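4-alpha-glucanotransferase (Corynebacterium glutamicum, PDB 5B68) is a bacterial amylomaltase, a 4-alpha-glucanotransferase that joins an N-terminal beta-sandwich domain to a TIM-barrel-type enzyme domain. Local coordinates at residues 267-277 with 288-296. Sequence-based numbering, arbitrary orientation.
Sequences IAEMAAEFRER and DVYAAKLQV
An antiparallel helix hairpin brings R277, at the end of 267-277, against D288 on 288-296, with a short connection between the two helices. The guanidinium grips the carboxylate end-on with two nitrogens: NH1 of R277 gives an almost straight bond to OD1 of D288 (2.9 Å, 172°). The two planes are tilted 36° apart, and NH2 of R277 meets OD2 of D288 at 2.8 Å from well above the carboxylate plane. E273, one turn back, adds a long salt bridge to NH2 of R277, and the two carboxylates probably share the positive charge of R277. CD1 of F274 lies over the centre of the guanidinium face while CZ of R277 sits in plane at the edge of the F274 ring, so the two flat groups are not stacked face to face.

Next to the salt bridge, the F274 ring has V289 CA over one face, a CH-pi contact 4.3 Å from the centroid, while its CE2 presses on CB of A292 at 3.5 Å. This hairpin belongs to the enzyme domain of the TIM-barrel clan, and the contact is centred about 29 Å from the centre of the chain; on the side turned from 267-277, NZ of K293 hydrogen-bonds to the backbone oxygens of I246 and I248. SD of M270 lies beside CB of A292, and the bend at chi3 (-69°) turns CE toward CG2 of V296, 3.5 Å away. At the other end, I267 and V296 meet tip to tip, CG1 of I267 lying 3.8 Å from CG2 of V296.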
loop_
_atom_site.group_PDB
_atom_site.type_symbol
_atom_site.label_atom_id
_atom_site.label_comp_id
_atom_site.label_asym_id
_atom_site.label_seq_id
_atom_site.Cartn_x
_atom_site.Cartn_y
_atom_site.Cartn_z
ATOM N N ILE A 267 -3.829 24.899 -25.133
ATOM C CA ILE A 267 -3.892 24.158 -23.900
ATOM C C ILE A 267 -5.116 24.602 -23.062
ATOM O O ILE A 267 -5.871 23.763 -22.582
ATOM C CB ILE A 267 -2.567 24.323 -23.165
ATOM C CG1 ILE A 267 -1.443 23.606 -23.977
ATOM C CG2 ILE A 267 -2.660 23.800 -21.729
ATOM C CD1 ILE A 267 -0.069 24.127 -23.617
ATOM N N ALA A 268 -5.324 25.908 -22.948
ATOM C CA ALA A 268 -6.505 26.460 -22.232
ATOM C C ALA A 268 -7.813 25.991 -22.805
ATOM O O ALA A 268 -8.800 25.889 -22.090
ATOM C CB ALA A 268 -6.474 27.987 -22.244
ATOM N N GLU A 269 -7.848 25.788 -24.122
ATOM C CA GLU A 269 -9.027 25.233 -24.776
ATOM C C GLU A 269 -9.257 23.783 -24.384
ATOM O O GLU A 269 -10.409 23.353 -24.146
ATOM C CB GLU A 269 -8.919 25.343 -26.315
ATOM C CG GLU A 269 -9.542 26.601 -26.919
ATOM C CD GLU A 269 -9.129 27.920 -26.264
ATOM O OE1 GLU A 269 -8.402 28.706 -26.934
ATOM O OE2 GLU A 269 -9.557 28.193 -25.108
ATOM N N MET A 270 -8.186 23.013 -24.351
ATOM C CA MET A 270 -8.294 21.646 -23.823
ATOM C C MET A 270 -8.754 21.727 -22.351
ATOM O O MET A 270 -9.704 21.032 -21.933
ATOM C CB MET A 270 -6.944 20.894 -23.941
ATOM C CG MET A 270 -6.637 20.371 -25.312
ATOM S SD MET A 270 -5.536 18.906 -25.256
ATOM C CE MET A 270 -4.052 19.742 -24.691
ATOM N N ALA A 271 -8.117 22.627 -21.593
ATOM C CA ALA A 271 -8.342 22.748 -20.129
ATOM C C ALA A 271 -9.807 23.099 -19.866
ATOM O O ALA A 271 -10.505 22.363 -19.186
ATOM C CB ALA A 271 -7.442 23.823 -19.516
ATOM N N ALA A 272 -10.269 24.190 -20.484
ATOM C CA ALA A 272 -11.682 24.567 -20.450
ATOM C C ALA A 272 -12.660 23.392 -20.699
ATOM O O ALA A 272 -13.673 23.289 -19.990
ATOM C CB ALA A 272 -11.928 25.687 -21.425
ATOM N N GLU A 273 -12.388 22.497 -21.648
ATOM C CA GLU A 273 -13.306 21.355 -21.860
ATOM C C GLU A 273 -13.304 20.349 -20.702
ATOM O O GLU A 273 -14.382 19.716 -20.374
ATOM C CB GLU A 273 -13.054 20.587 -23.184
ATOM C CG GLU A 273 -13.787 19.211 -23.206
ATOM C CD GLU A 273 -13.712 18.443 -24.524
ATOM O OE1 GLU A 273 -13.681 17.180 -24.455
ATOM O OE2 GLU A 273 -13.699 19.089 -25.609
ATOM N N PHE A 274 -12.106 20.092 -20.129
ATOM C CA PHE A 274 -12.036 19.077 -19.065
ATOM C C PHE A 274 -12.674 19.730 -17.831
ATOM O O PHE A 274 -13.401 19.070 -17.085
ATOM C CB PHE A 274 -10.583 18.577 -18.820
ATOM C CG PHE A 274 -10.076 17.694 -19.938
ATOM C CD1 PHE A 274 -10.772 16.535 -20.307
ATOM C CD2 PHE A 274 -8.938 18.051 -20.653
ATOM C CE1 PHE A 274 -10.331 15.743 -21.380
ATOM C CE2 PHE A 274 -8.503 17.279 -21.715
ATOM C CZ PHE A 274 -9.205 16.145 -22.091
ATOM N N ARG A 275 -12.419 21.017 -17.662
ATOM C CA ARG A 275 -12.961 21.781 -16.523
ATOM C C ARG A 275 -14.510 21.803 -16.452
ATOM O O ARG A 275 -15.077 21.848 -15.385
ATOM C CB ARG A 275 -12.456 23.216 -16.599
ATOM C CG ARG A 275 -11.008 23.312 -16.205
ATOM C CD ARG A 275 -10.394 24.666 -16.435
ATOM N NE ARG A 275 -8.982 24.589 -16.055
ATOM C CZ ARG A 275 -8.045 25.479 -16.328
ATOM N NH1 ARG A 275 -8.310 26.606 -16.996
ATOM N NH2 ARG A 275 -6.819 25.254 -15.898
ATOM N N GLU A 276 -15.188 21.766 -17.583
ATOM C CA GLU A 276 -16.634 21.612 -17.569
ATOM C C GLU A 276 -17.074 20.327 -16.837
ATOM O O GLU A 276 -18.109 20.294 -16.149
ATOM C CB GLU A 276 -17.184 21.588 -19.034
ATOM C CG GLU A 276 -17.131 22.947 -19.731
ATOM C CD GLU A 276 -17.992 24.030 -19.045
ATOM O OE1 GLU A 276 -19.101 23.715 -18.512
ATOM O OE2 GLU A 276 -17.558 25.210 -19.024
ATOM N N ARG A 277 -16.294 19.239 -16.973
ATOM C CA ARG A 277 -16.605 17.995 -16.306
ATOM C C ARG A 277 -16.642 18.164 -14.781
ATOM O O ARG A 277 -17.431 17.517 -14.119
ATOM C CB ARG A 277 -15.622 16.865 -16.689
ATOM C CG ARG A 277 -15.502 16.685 -18.210
ATOM C CD ARG A 277 -14.824 15.365 -18.507
ATOM N NE ARG A 277 -14.501 15.307 -19.928
ATOM C CZ ARG A 277 -13.630 14.452 -20.472
ATOM N NH1 ARG A 277 -12.982 13.532 -19.731
ATOM N NH2 ARG A 277 -13.417 14.522 -21.790
ATOM N N ASP A 288 -8.857 10.132 -21.754
ATOM C CA ASP A 288 -8.647 11.370 -22.573
ATOM C C ASP A 288 -7.947 12.489 -21.821
ATOM O O ASP A 288 -7.148 13.223 -22.377
ATOM C CB ASP A 288 -9.921 11.851 -23.305
ATOM C CG ASP A 288 -11.109 12.038 -22.396
ATOM O OD1 ASP A 288 -11.015 11.884 -21.166
ATOM O OD2 ASP A 288 -12.190 12.323 -22.937
ATOM N N VAL A 289 -8.201 12.577 -20.523
ATOM C CA VAL A 289 -7.428 13.526 -19.676
ATOM C C VAL A 289 -5.912 13.207 -19.713
ATOM O O VAL A 289 -5.082 14.108 -19.908
ATOM C CB VAL A 289 -7.904 13.537 -18.188
ATOM C CG1 VAL A 289 -7.038 14.509 -17.364
ATOM C CG2 VAL A 289 -9.380 13.988 -18.100
ATOM N N TYR A 290 -5.598 11.931 -19.632
ATOM C CA TYR A 290 -4.166 11.531 -19.546
ATOM C C TYR A 290 -3.465 11.821 -20.883
ATOM O O TYR A 290 -2.396 12.441 -20.928
ATOM C CB TYR A 290 -4.077 10.048 -19.201
ATOM C CG TYR A 290 -2.728 9.544 -18.718
ATOM C CD1 TYR A 290 -1.744 10.402 -18.251
ATOM C CD2 TYR A 290 -2.460 8.181 -18.762
ATOM C CE1 TYR A 290 -0.505 9.884 -17.786
ATOM C CE2 TYR A 290 -1.256 7.666 -18.268
ATOM C CZ TYR A 290 -0.284 8.529 -17.807
ATOM O OH TYR A 290 0.900 7.968 -17.334
ATOM N N ALA A 291 -4.124 11.379 -21.940
ATOM C CA ALA A 291 -3.609 11.617 -23.295
ATOM C C ALA A 291 -3.368 13.090 -23.531
ATOM O O ALA A 291 -2.347 13.469 -24.057
ATOM C CB ALA A 291 -4.543 11.021 -24.352
ATOM N N ALA A 292 -4.295 13.939 -23.102
ATOM C CA ALA A 292 -4.123 15.370 -23.271
ATOM C C ALA A 292 -2.998 15.983 -22.422
ATOM O O ALA A 292 -2.186 16.789 -22.890
ATOM C CB ALA A 292 -5.457 16.061 -23.001
ATOM N N LYS A 293 -2.905 15.571 -21.140
ATOM C CA LYS A 293 -1.772 16.007 -20.351
ATOM C C LYS A 293 -0.420 15.571 -20.969
ATOM O O LYS A 293 0.513 16.324 -20.973
ATOM C CB LYS A 293 -1.895 15.491 -18.912
ATOM C CG LYS A 293 -3.002 16.223 -18.111
ATOM C CD LYS A 293 -2.948 15.888 -16.623
ATOM C CE LYS A 293 -4.117 16.578 -15.841
ATOM N NZ LYS A 293 -3.881 16.489 -14.380
ATOM N N LEU A 294 -0.361 14.331 -21.422
ATOM C CA LEU A 294 0.914 13.781 -21.945
ATOM C C LEU A 294 1.363 14.610 -23.159
ATOM O O LEU A 294 2.537 14.965 -23.313
ATOM C CB LEU A 294 0.779 12.315 -22.281
ATOM C CG LEU A 294 0.741 11.393 -21.060
ATOM C CD1 LEU A 294 0.103 10.044 -21.309
ATOM C CD2 LEU A 294 2.150 11.305 -20.488
ATOM N N GLN A 295 0.397 14.988 -23.982
ATOM C CA GLN A 295 0.685 15.828 -25.121
ATOM C C GLN A 295 1.257 17.183 -24.723
ATOM O O GLN A 295 2.215 17.667 -25.310
ATOM C CB GLN A 295 -0.562 16.013 -25.967
ATOM C CG GLN A 295 -0.321 16.941 -27.135
ATOM C CD GLN A 295 -1.521 16.972 -28.045
ATOM O OE1 GLN A 295 -1.396 16.765 -29.255
ATOM N NE2 GLN A 295 -2.708 17.168 -27.458
ATOM N N VAL A 296 0.681 17.817 -23.707
ATOM C CA VAL A 296 1.226 19.045 -23.235
ATOM C C VAL A 296 2.603 18.848 -22.599
ATOM O O VAL A 296 3.507 19.692 -22.781
ATOM C CB VAL A 296 0.281 19.694 -22.161
ATOM C CG1 VAL A 296 0.916 20.914 -21.542
ATOM C CG2 VAL A 296 -1.078 19.969 -22.812
#